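KaiC-like domain-containing protein (Pyrococcus horikoshii, PDB 3BS4) is of unknown function but has a KaiC-like domain, probably built on a RecA-type core, and holds an unidentified peptide in the crystal. Local coordinates at residues Ser43-Lys47 with Arg70-Asp74; Asp49-Phe55 with Arg139-Ala145; Ile76-Glu80 with Met100-Trp104; Lys221-Val226 with Val237-Phe243. All blocks are in the same frame, centred on the assembly; numbering follows the deposited sequence.

Interactions 1 and 2 are buried and touch each other: helix 34-47, used by interaction 1, is followed after a short turn by strand 51-56, used by interaction 2, and L46 packs on V52. Interaction 1 is mostly apolar with one lysine-to-carbonyl bond, whereas interaction 2 is a parallel strand pair with a full backbone ladder and an ion pair at its end. Interaction 3, at the surface, has no hydrogen bond across it and relies on a leucine against a turn. Interaction 4 is a partly buried hairpin with one mainly charged face and one mainly apolar, aromatic face. Interactions 2, 3 and 4 reach the same sheet; the centres of 3 and 4 lie about 34 Å apart.

Interaction 1: Ser43-Lys47 with Arg70-Asp74; sequences SRKLK and RFGVD
S43 meets the loop with its CB, which lies 3.7 Å from CB of F71 and 3.8 Å from CG2 of V73. Its OG sits between the backbone N and the carbonyl carbon (chi1 74°), a position from which it bonds back to the carbonyl of Y40, one turn earlier, instead of to the loop. The F71 ring leads away from the contact and packs on F39 and Y40, so F71 offers S43 mainly its CB. Three residues on, L46 also points at the loop: its CD1 touches CG1 of V73 at 3.8 Å, the two side chains crossing at about a right angle. V73 thus divides its branches, CG1 to L46 and CG2 to S43, which lie one turn apart on the same side of helix 34-47. The segment R70-D74 links two helices. Helix 61-70 ends in a Schellman motif with G72, at positive phi, as its C-prime residue, and D74 is the N-cap of helix 75-80. Y78 of that following helix covers L46, K47 and V73. K47 starts off to the flank, but its chain, extended beyond CG, reaches across to the loop, where NZ donates to the carbonyl O of F71 at 2.6 Å. The C=O to N angle is 158°, and the donor is tilted 17° from the carbonyl plane. CE of K47 passes 3.7 Å from the O of G72 and 4.1 Å from CG2 of V73, so the aliphatic part of the chain borders the S43-V73 patch.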
# COMPACT_ATOMS: atom_id res chain seq x y z
N SER A 43 1.03 -6.22 -8.33
CA SER A 43 0.80 -7.34 -9.24
C SER A 43 2.06 -8.22 -9.34
O SER A 43 1.96 -9.45 -9.41
CB SER A 43 0.36 -6.85 -10.62
OG SER A 43 1.44 -6.28 -11.34
N ARG A 44 3.24 -7.60 -9.32
CA ARG A 44 4.49 -8.36 -9.43
C ARG A 44 4.78 -9.17 -8.17
O ARG A 44 5.28 -10.28 -8.27
CB ARG A 44 5.67 -7.43 -9.75
CG ARG A 44 5.61 -6.83 -11.14
CD ARG A 44 6.43 -7.65 -12.12
NE ARG A 44 7.83 -7.71 -11.69
CZ ARG A 44 8.85 -8.05 -12.47
NH1 ARG A 44 8.65 -8.35 -13.75
NH2 ARG A 44 10.08 -8.08 -11.97
N LYS A 45 4.45 -8.62 -7.00
CA LYS A 45 4.68 -9.35 -5.75
C LYS A 45 3.75 -10.56 -5.67
O LYS A 45 4.15 -11.63 -5.19
CB LYS A 45 4.52 -8.44 -4.52
CG LYS A 45 5.50 -7.27 -4.49
CD LYS A 45 6.93 -7.76 -4.54
CE LYS A 45 7.94 -6.67 -4.19
NZ LYS A 45 9.34 -7.16 -4.40
N LEU A 46 2.51 -10.38 -6.14
CA LEU A 46 1.55 -11.48 -6.18
C LEU A 46 1.99 -12.56 -7.17
O LEU A 46 1.96 -13.75 -6.84
CB LEU A 46 0.16 -10.98 -6.56
CG LEU A 46 -0.67 -10.34 -5.46
CD1 LEU A 46 -1.89 -9.65 -6.05
CD2 LEU A 46 -1.06 -11.39 -4.42
N LYS A 47 2.41 -12.13 -8.36
CA LYS A 47 2.77 -13.08 -9.43
C LYS A 47 4.03 -13.86 -9.10
O LYS A 47 4.27 -14.93 -9.67
CB LYS A 47 2.93 -12.38 -10.78
CG LYS A 47 1.64 -12.02 -11.43
CD LYS A 47 1.91 -11.14 -12.64
CE LYS A 47 0.65 -10.81 -13.37
NZ LYS A 47 0.94 -9.85 -14.48
N ARG A 70 -6.62 -6.06 -15.04
CA ARG A 70 -5.85 -5.37 -16.09
C ARG A 70 -4.38 -5.76 -16.02
O ARG A 70 -3.66 -5.75 -17.03
CB ARG A 70 -6.00 -3.85 -15.94
CG ARG A 70 -5.14 -3.04 -16.90
CD ARG A 70 -5.55 -1.58 -16.92
NE ARG A 70 -4.81 -0.76 -15.97
CZ ARG A 70 -5.36 -0.07 -14.98
NH1 ARG A 70 -6.68 -0.09 -14.78
NH2 ARG A 70 -4.59 0.66 -14.18
N PHE A 71 -3.92 -6.09 -14.81
CA PHE A 71 -2.53 -6.45 -14.57
C PHE A 71 -2.29 -7.96 -14.65
O PHE A 71 -1.20 -8.43 -14.31
CB PHE A 71 -2.07 -5.90 -13.21
CG PHE A 71 -1.92 -4.41 -13.19
CD1 PHE A 71 -0.71 -3.81 -13.52
CD2 PHE A 71 -2.99 -3.60 -12.83
CE1 PHE A 71 -0.57 -2.42 -13.50
CE2 PHE A 71 -2.87 -2.20 -12.82
CZ PHE A 71 -1.66 -1.62 -13.14
N GLY A 72 -3.30 -8.71 -15.09
CA GLY A 72 -3.19 -10.17 -15.21
C GLY A 72 -3.30 -10.92 -13.89
O GLY A 72 -2.81 -12.06 -13.76
N VAL A 73 -3.95 -10.28 -12.91
CA VAL A 73 -4.16 -10.86 -11.59
C VAL A 73 -5.64 -11.13 -11.40
O VAL A 73 -6.46 -10.22 -11.44
CB VAL A 73 -3.67 -9.91 -10.46
CG1 VAL A 73 -4.08 -10.43 -9.08
CG2 VAL A 73 -2.16 -9.74 -10.54
N ASP A 74 -5.97 -12.40 -11.21
CA ASP A 74 -7.33 -12.80 -10.89
C ASP A 74 -7.44 -12.88 -9.37
O ASP A 74 -7.01 -13.85 -8.75
CB ASP A 74 -7.63 -14.16 -11.54
CG ASP A 74 -9.07 -14.60 -11.36
OD1 ASP A 74 -9.77 -14.08 -10.45
OD2 ASP A 74 -9.52 -15.48 -12.12

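Interaction 2: Asp49-Phe55 with Arg139-Ala145; sequences DNLVGMF and RELYGFA
V52 and F144 meet on one face of the sheet, CG1 of V52 lying 3.7 Å from CD2 of F144 and approaching the ring obliquely. On the opposite face, CB of L51 touches CD1 of L141 at 3.8 Å, and CB of F55 faces CB of A145 at 4.3 Å. F144 also stacks on F186, while F55 and L141 reach an aromatic side chain of the bound peptide. Strands 51-55 and 141-145 run parallel, their axes 19° apart, as neighbours in the central sheet expected of a RecA-like fold. Five backbone bonds alternate between them, from L51 N to E140 O through to F55 N to F144 O. Toward the start of the strands, the N50 amide stands nearly upright to the Y142 ring, planes 82° apart, with its CG near the ring edge, and OD1 of N50 accepts from E140 N at 3.1 Å. A water bonds to OH of Y142, which K45 also reaches. Outermost, R139 stretches from CG to NE so that its CD passes 3.7 Å from CD2 of L51, and NH2 meets the syn side of D49 OD2 at 2.9 Å in a salt bridge. Carboxylate and guanidinium are turned 80° apart, and NE adds weak bonds to D49 O and OD2. A methionine replacing R139 would probably leave the D49 carboxylate with R83 as its remaining ionic partner.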
# COMPACT_ATOMS: atom_id res chain seq x y z
N ASP A 49 4.57 -15.17 -6.22
CA ASP A 49 4.15 -16.09 -5.15
C ASP A 49 4.51 -15.64 -3.73
O ASP A 49 4.88 -16.44 -2.89
CB ASP A 49 4.69 -17.52 -5.41
CG ASP A 49 3.93 -18.59 -4.63
OD1 ASP A 49 2.68 -18.57 -4.62
OD2 ASP A 49 4.59 -19.47 -4.04
N ASN A 50 4.41 -14.34 -3.47
CA ASN A 50 4.58 -13.83 -2.12
C ASN A 50 3.24 -13.71 -1.43
O ASN A 50 2.21 -13.90 -2.07
CB ASN A 50 5.29 -12.47 -2.17
CG ASN A 50 6.71 -12.60 -2.63
OD1 ASN A 50 7.54 -13.16 -1.92
ND2 ASN A 50 7.01 -12.10 -3.83
N LEU A 51 3.25 -13.42 -0.13
CA LEU A 51 2.01 -13.18 0.59
C LEU A 51 1.72 -11.69 0.58
O LEU A 51 2.64 -10.89 0.75
CB LEU A 51 2.12 -13.68 2.02
CG LEU A 51 2.45 -15.17 2.17
CD1 LEU A 51 2.53 -15.50 3.64
CD2 LEU A 51 1.44 -16.06 1.44
N VAL A 52 0.46 -11.32 0.37
CA VAL A 52 0.11 -9.91 0.28
C VAL A 52 -1.13 -9.67 1.10
O VAL A 52 -2.10 -10.42 0.99
CB VAL A 52 -0.12 -9.51 -1.19
CG1 VAL A 52 -0.67 -8.08 -1.30
CG2 VAL A 52 1.19 -9.65 -1.99
N GLY A 53 -1.10 -8.63 1.93
CA GLY A 53 -2.29 -8.18 2.64
C GLY A 53 -2.61 -6.81 2.08
O GLY A 53 -1.69 -6.00 1.92
N MET A 54 -3.88 -6.56 1.77
CA MET A 54 -4.31 -5.25 1.26
C MET A 54 -5.32 -4.63 2.22
O MET A 54 -6.31 -5.28 2.58
CB MET A 54 -4.96 -5.41 -0.11
CG MET A 54 -5.35 -4.09 -0.77
SD MET A 54 -6.30 -4.40 -2.29
CE MET A 54 -5.28 -5.76 -2.96
N PHE A 55 -5.09 -3.38 2.59
CA PHE A 55 -6.11 -2.59 3.29
C PHE A 55 -6.80 -1.77 2.23
O PHE A 55 -6.25 -0.79 1.73
CB PHE A 55 -5.46 -1.72 4.37
CG PHE A 55 -4.68 -2.54 5.36
CD1 PHE A 55 -5.32 -3.11 6.45
CD2 PHE A 55 -3.34 -2.83 5.12
CE1 PHE A 55 -4.61 -3.91 7.36
CE2 PHE A 55 -2.62 -3.63 6.00
CZ PHE A 55 -3.27 -4.17 7.13
N ARG A 139 8.71 -17.28 1.52
CA ARG A 139 7.95 -16.15 0.97
C ARG A 139 8.26 -14.87 1.73
O ARG A 139 8.74 -14.90 2.87
CB ARG A 139 6.45 -16.41 1.03
CG ARG A 139 6.01 -17.42 0.03
CD ARG A 139 4.51 -17.60 -0.02
NE ARG A 139 4.19 -18.65 -0.97
CZ ARG A 139 4.15 -19.94 -0.67
NH1 ARG A 139 4.35 -20.34 0.58
NH2 ARG A 139 3.88 -20.84 -1.63
N GLU A 140 8.02 -13.75 1.06
CA GLU A 140 7.98 -12.46 1.72
C GLU A 140 6.53 -12.03 1.91
O GLU A 140 5.66 -12.41 1.12
CB GLU A 140 8.75 -11.41 0.92
CG GLU A 140 10.27 -11.58 0.98
CD GLU A 140 10.84 -11.40 2.38
OE1 GLU A 140 10.24 -10.67 3.22
OE2 GLU A 140 11.90 -12.00 2.65
N LEU A 141 6.28 -11.26 2.97
CA LEU A 141 4.97 -10.67 3.23
C LEU A 141 5.01 -9.18 2.91
O LEU A 141 5.90 -8.46 3.35
CB LEU A 141 4.55 -10.86 4.69
CG LEU A 141 3.24 -10.19 5.15
CD1 LEU A 141 2.02 -10.72 4.40
CD2 LEU A 141 3.07 -10.35 6.67
N TYR A 142 4.04 -8.75 2.11
CA TYR A 142 3.92 -7.34 1.77
C TYR A 142 2.55 -6.85 2.17
O TYR A 142 1.59 -7.61 2.08
CB TYR A 142 4.08 -7.14 0.27
CG TYR A 142 5.46 -7.48 -0.22
CD1 TYR A 142 6.49 -6.54 -0.13
CD2 TYR A 142 5.74 -8.74 -0.75
CE1 TYR A 142 7.78 -6.86 -0.58
CE2 TYR A 142 7.02 -9.06 -1.19
CZ TYR A 142 8.03 -8.12 -1.11
OH TYR A 142 9.30 -8.43 -1.56
N GLY A 143 2.46 -5.59 2.60
CA GLY A 143 1.16 -4.95 2.82
C GLY A 143 1.01 -3.76 1.90
O GLY A 143 2.01 -3.11 1.54
N PHE A 144 -0.23 -3.51 1.48
CA PHE A 144 -0.55 -2.33 0.66
C PHE A 144 -1.75 -1.65 1.23
O PHE A 144 -2.76 -2.33 1.48
CB PHE A 144 -0.85 -2.77 -0.78
CG PHE A 144 0.34 -3.32 -1.50
CD1 PHE A 144 1.08 -2.52 -2.36
CD2 PHE A 144 0.75 -4.64 -1.31
CE1 PHE A 144 2.21 -3.00 -3.01
CE2 PHE A 144 1.89 -5.15 -1.96
CZ PHE A 144 2.62 -4.32 -2.82
N ALA A 145 -1.67 -0.34 1.49
CA ALA A 145 -2.85 0.43 1.95
C ALA A 145 -3.28 1.42 0.86
O ALA A 145 -2.54 2.38 0.57
CB ALA A 145 -2.54 1.18 3.26
O HOH W 1 10.03 -10.82 -2.44

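Interaction 3: Ile76-Glu80 with Met100-Trp104; sequences IKYLE and MPGVW
E80 and P101 bring together a carboxylate and a proline ring at the exposed side of the contact: OE2 of E80 lies 3.8 Å from CG of P101, and the side chains cross at a slant in a van der Waals touch. The other flat group is the peptide after P101. Its carbonyl O comes within 3.3 Å of CB of L79, and the leucine side chain also borders the following carbonyl, with CD2 at 3.7 Å from O of G102. CG of L79 stands beside the backbone N (chi1 -71°), which sends CD1 on toward CG2 of V103 at 3.8 Å, with SD of M100 also near CD1 at 3.9 Å. M100 is extended beyond CG and crosses L79 at about a right angle; its CE is modelled tight against CD1 of L79 at 3.5 Å but also impossibly close to I76, so its placement is doubtful. No hydrogen bond joins the segments. The partner is a type II turn from M100 to V103, closed by a weak bond from V103 N to M100 O, with G102 at phi 86° in the third position. L79 packs against L84 and I86 of strand 84-87, M100 rests on L61 and I65 of helix 61-70, and backbone bonds from G102 and W104 to I86 attach strand 103-104 to the margin of the sheet.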
# COMPACT_ATOMS: atom_id res chain seq x y z
N ILE A 76 -9.78 -13.43 -7.13
CA ILE A 76 -10.44 -14.59 -6.50
C ILE A 76 -9.51 -15.80 -6.33
O ILE A 76 -9.55 -16.47 -5.29
CB ILE A 76 -11.69 -15.08 -7.27
CG1 ILE A 76 -12.35 -13.92 -8.04
CG2 ILE A 76 -12.64 -15.84 -6.34
CD1 ILE A 76 -13.63 -13.35 -7.45
N LYS A 77 -8.69 -16.07 -7.34
CA LYS A 77 -7.75 -17.19 -7.30
C LYS A 77 -6.70 -17.01 -6.21
O LYS A 77 -6.36 -17.94 -5.50
CB LYS A 77 -7.05 -17.37 -8.65
CG LYS A 77 -8.00 -17.48 -9.81
CD LYS A 77 -7.40 -18.22 -10.99
CE LYS A 77 -8.43 -18.41 -12.11
NZ LYS A 77 -9.77 -18.82 -11.58
N TYR A 78 -6.17 -15.79 -6.08
CA TYR A 78 -5.18 -15.52 -5.05
C TYR A 78 -5.81 -15.54 -3.67
O TYR A 78 -5.17 -15.94 -2.70
CB TYR A 78 -4.47 -14.18 -5.30
CG TYR A 78 -3.47 -14.25 -6.43
CD1 TYR A 78 -2.17 -14.66 -6.21
CD2 TYR A 78 -3.84 -13.90 -7.73
CE1 TYR A 78 -1.24 -14.73 -7.25
CE2 TYR A 78 -2.93 -13.96 -8.77
CZ TYR A 78 -1.64 -14.38 -8.53
OH TYR A 78 -0.72 -14.43 -9.56
N LEU A 79 -7.06 -15.10 -3.58
CA LEU A 79 -7.79 -15.19 -2.31
C LEU A 79 -8.01 -16.64 -1.91
O LEU A 79 -7.71 -17.04 -0.78
CB LEU A 79 -9.13 -14.45 -2.40
CG LEU A 79 -9.10 -12.92 -2.47
CD1 LEU A 79 -10.52 -12.44 -2.74
CD2 LEU A 79 -8.60 -12.29 -1.17
N GLU A 80 -8.52 -17.44 -2.84
CA GLU A 80 -8.91 -18.81 -2.52
C GLU A 80 -7.69 -19.69 -2.25
O GLU A 80 -7.78 -20.69 -1.54
CB GLU A 80 -9.88 -19.36 -3.59
CG GLU A 80 -11.26 -18.67 -3.49
CD GLU A 80 -12.41 -19.33 -4.29
OE1 GLU A 80 -12.17 -20.28 -5.07
OE2 GLU A 80 -13.57 -18.87 -4.13
N MET A 100 -16.88 -13.53 0.30
CA MET A 100 -15.72 -13.91 -0.49
C MET A 100 -14.64 -14.46 0.46
O MET A 100 -14.35 -13.85 1.49
CB MET A 100 -15.21 -12.69 -1.26
CG MET A 100 -14.52 -12.98 -2.58
SD MET A 100 -14.25 -11.48 -3.55
CE MET A 100 -13.22 -12.08 -4.86
N PRO A 101 -14.08 -15.64 0.15
CA PRO A 101 -12.98 -16.15 0.98
C PRO A 101 -11.78 -15.22 0.96
O PRO A 101 -11.43 -14.69 -0.10
CB PRO A 101 -12.62 -17.49 0.32
CG PRO A 101 -13.86 -17.88 -0.44
CD PRO A 101 -14.42 -16.58 -0.94
N GLY A 102 -11.17 -15.00 2.12
CA GLY A 102 -9.98 -14.15 2.21
C GLY A 102 -10.27 -12.67 2.37
O GLY A 102 -9.34 -11.87 2.43
N VAL A 103 -11.55 -12.30 2.44
CA VAL A 103 -11.96 -10.88 2.56
C VAL A 103 -12.59 -10.65 3.93
O VAL A 103 -13.65 -11.22 4.25
CB VAL A 103 -12.95 -10.42 1.46
CG1 VAL A 103 -13.30 -8.92 1.61
CG2 VAL A 103 -12.38 -10.65 0.08
N TRP A 104 -11.92 -9.82 4.71
CA TRP A 104 -12.33 -9.48 6.06
C TRP A 104 -13.09 -8.19 6.09
O TRP A 104 -12.69 -7.21 5.45
CB TRP A 104 -11.11 -9.34 6.96
CG TRP A 104 -10.96 -10.44 7.94
CD1 TRP A 104 -10.63 -11.74 7.67
CD2 TRP A 104 -11.13 -10.36 9.36
NE1 TRP A 104 -10.59 -12.47 8.83
CE2 TRP A 104 -10.88 -11.65 9.88
CE3 TRP A 104 -11.46 -9.33 10.25
CZ2 TRP A 104 -10.96 -11.93 11.25
CZ3 TRP A 104 -11.53 -9.61 11.61
CH2 TRP A 104 -11.29 -10.90 12.09

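Interaction 4: Lys221-Val226 with Val237-Phe243; sequences KRELLV and VRFEYEF
R222 lays its CB over one face of the Y241 ring, 3.8 Å from the centroid and 16° off the ring normal, a CH-pi contact. The ring gets there through chi1 of 64°, which sets CG between backbone N and carbonyl carbon, and its edge runs along the backbone, CE2 being 3.5 Å from C of E223. Beyond it, CD2 of L224 meets CD2 of F239 at 3.9 Å, and CG2 of V226 lies 3.8 Å from CE2 of F239, at the ring edge. L224 and F239 form a hydrogen-bonded antiparallel pair in this beta hairpin. On the other face, R238 NH2 bonds to the syn side of E223 OE2 at 2.8 Å, with CG of L225 above the guanidinium. S32 receives the Y241 hydroxyl and S31 the NE of R222, while E253 and R251 engage K221 and E240. Replacing Y241 by a serine would probably leave the CB of R222 without its aromatic floor and the S32 carbonyl without its partner. One face is mainly apolar and aromatic, the other mainly charged; there the E223-R238, E240-R251 and K221-E253 pairs are likely to stabilise their charged forms, although like charges also lie close, leaving the net effect unclear.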
# COMPACT_ATOMS: atom_id res chain seq x y z
N LYS A 221 4.53 15.24 -19.19
CA LYS A 221 5.76 14.63 -18.68
C LYS A 221 5.44 14.15 -17.27
O LYS A 221 4.92 14.91 -16.45
CB LYS A 221 6.90 15.65 -18.64
CG LYS A 221 8.22 15.09 -18.14
CD LYS A 221 9.27 16.18 -18.05
CE LYS A 221 10.61 15.60 -17.61
NZ LYS A 221 11.70 16.63 -17.74
N ARG A 222 5.72 12.88 -17.00
CA ARG A 222 5.47 12.30 -15.68
C ARG A 222 6.81 12.08 -14.98
O ARG A 222 7.74 11.56 -15.59
CB ARG A 222 4.67 11.01 -15.80
CG ARG A 222 3.24 11.21 -16.30
CD ARG A 222 2.51 9.89 -16.44
NE ARG A 222 1.09 10.10 -16.70
CZ ARG A 222 0.53 10.03 -17.90
NH1 ARG A 222 1.26 9.71 -18.97
NH2 ARG A 222 -0.77 10.25 -18.02
N GLU A 223 6.89 12.50 -13.72
CA GLU A 223 8.12 12.41 -12.94
C GLU A 223 7.94 11.70 -11.62
O GLU A 223 6.93 11.89 -10.94
CB GLU A 223 8.66 13.80 -12.66
CG GLU A 223 9.15 14.50 -13.90
CD GLU A 223 9.78 15.82 -13.58
OE1 GLU A 223 9.03 16.77 -13.25
OE2 GLU A 223 11.03 15.90 -13.65
N LEU A 224 8.95 10.92 -11.24
CA LEU A 224 8.99 10.31 -9.91
C LEU A 224 10.19 10.87 -9.16
O LEU A 224 11.32 10.81 -9.66
CB LEU A 224 9.09 8.79 -10.02
CG LEU A 224 9.04 7.97 -8.72
CD1 LEU A 224 8.49 6.58 -9.01
CD2 LEU A 224 10.42 7.89 -8.06
N LEU A 225 9.93 11.44 -7.99
CA LEU A 225 10.97 12.07 -7.18
C LEU A 225 11.26 11.23 -5.95
O LEU A 225 10.33 10.85 -5.23
CB LEU A 225 10.51 13.45 -6.74
CG LEU A 225 10.56 14.65 -7.70
CD1 LEU A 225 9.79 14.41 -8.98
CD2 LEU A 225 10.02 15.88 -6.98
N VAL A 226 12.53 10.94 -5.70
CA VAL A 226 12.90 10.18 -4.51
C VAL A 226 13.11 11.19 -3.40
O VAL A 226 14.17 11.81 -3.28
CB VAL A 226 14.15 9.29 -4.73
CG1 VAL A 226 14.38 8.42 -3.50
CG2 VAL A 226 13.97 8.42 -6.00
N VAL A 237 17.30 12.34 -6.45
CA VAL A 237 17.13 11.43 -7.58
C VAL A 237 15.74 11.62 -8.18
O VAL A 237 14.74 11.59 -7.45
CB VAL A 237 17.35 9.95 -7.17
CG1 VAL A 237 17.24 9.02 -8.37
CG2 VAL A 237 18.74 9.77 -6.52
N ARG A 238 15.69 11.85 -9.49
CA ARG A 238 14.43 12.09 -10.19
C ARG A 238 14.41 11.25 -11.45
O ARG A 238 15.43 11.12 -12.14
CB ARG A 238 14.27 13.57 -10.57
CG ARG A 238 14.38 14.55 -9.43
CD ARG A 238 14.61 15.96 -9.96
NE ARG A 238 13.57 16.35 -10.90
CZ ARG A 238 12.67 17.30 -10.66
NH1 ARG A 238 12.69 17.98 -9.51
NH2 ARG A 238 11.75 17.58 -11.58
N PHE A 239 13.23 10.72 -11.77
CA PHE A 239 13.05 9.93 -12.97
C PHE A 239 11.91 10.50 -13.79
O PHE A 239 10.91 10.96 -13.24
CB PHE A 239 12.65 8.50 -12.62
CG PHE A 239 13.64 7.78 -11.78
CD1 PHE A 239 14.60 6.96 -12.37
CD2 PHE A 239 13.59 7.87 -10.38
CE1 PHE A 239 15.51 6.26 -11.58
CE2 PHE A 239 14.50 7.18 -9.59
CZ PHE A 239 15.47 6.38 -10.18
N GLU A 240 12.07 10.46 -15.12
CA GLU A 240 10.91 10.62 -15.99
C GLU A 240 10.37 9.22 -16.24
O GLU A 240 11.15 8.28 -16.33
CB GLU A 240 11.26 11.27 -17.34
CG GLU A 240 9.97 11.50 -18.20
CD GLU A 240 10.19 12.24 -19.51
OE1 GLU A 240 11.30 12.75 -19.76
OE2 GLU A 240 9.21 12.30 -20.30
N TYR A 241 9.05 9.08 -16.36
CA TYR A 241 8.51 7.76 -16.72
C TYR A 241 7.36 7.83 -17.71
O TYR A 241 6.73 8.87 -17.90
CB TYR A 241 8.13 6.93 -15.48
CG TYR A 241 7.01 7.51 -14.63
CD1 TYR A 241 5.69 7.16 -14.86
CD2 TYR A 241 7.29 8.38 -13.58
CE1 TYR A 241 4.64 7.70 -14.09
CE2 TYR A 241 6.28 8.90 -12.79
CZ TYR A 241 4.96 8.56 -13.06
OH TYR A 241 3.96 9.08 -12.26
N GLU A 242 7.14 6.70 -18.38
CA GLU A 242 5.94 6.48 -19.18
C GLU A 242 5.53 5.03 -19.00
O GLU A 242 6.16 4.31 -18.25
CB GLU A 242 6.18 6.80 -20.65
CG GLU A 242 7.32 6.05 -21.27
CD GLU A 242 7.75 6.65 -22.60
OE1 GLU A 242 7.13 7.63 -23.08
OE2 GLU A 242 8.72 6.13 -23.16
N PHE A 243 4.47 4.62 -19.69
CA PHE A 243 3.98 3.25 -19.54
C PHE A 243 4.03 2.54 -20.87
O PHE A 243 3.63 3.10 -21.88
CB PHE A 243 2.56 3.26 -19.00
CG PHE A 243 2.45 3.86 -17.62
CD1 PHE A 243 2.57 3.06 -16.49
CD2 PHE A 243 2.25 5.23 -17.45
CE1 PHE A 243 2.48 3.61 -15.20
CE2 PHE A 243 2.16 5.79 -16.17
CZ PHE A 243 2.27 4.97 -15.04
O HOH W 2 6.85 11.30 -19.19
O HOH W 3 4.22 9.37 -19.29
O HOH W 4 16.78 11.44 -3.86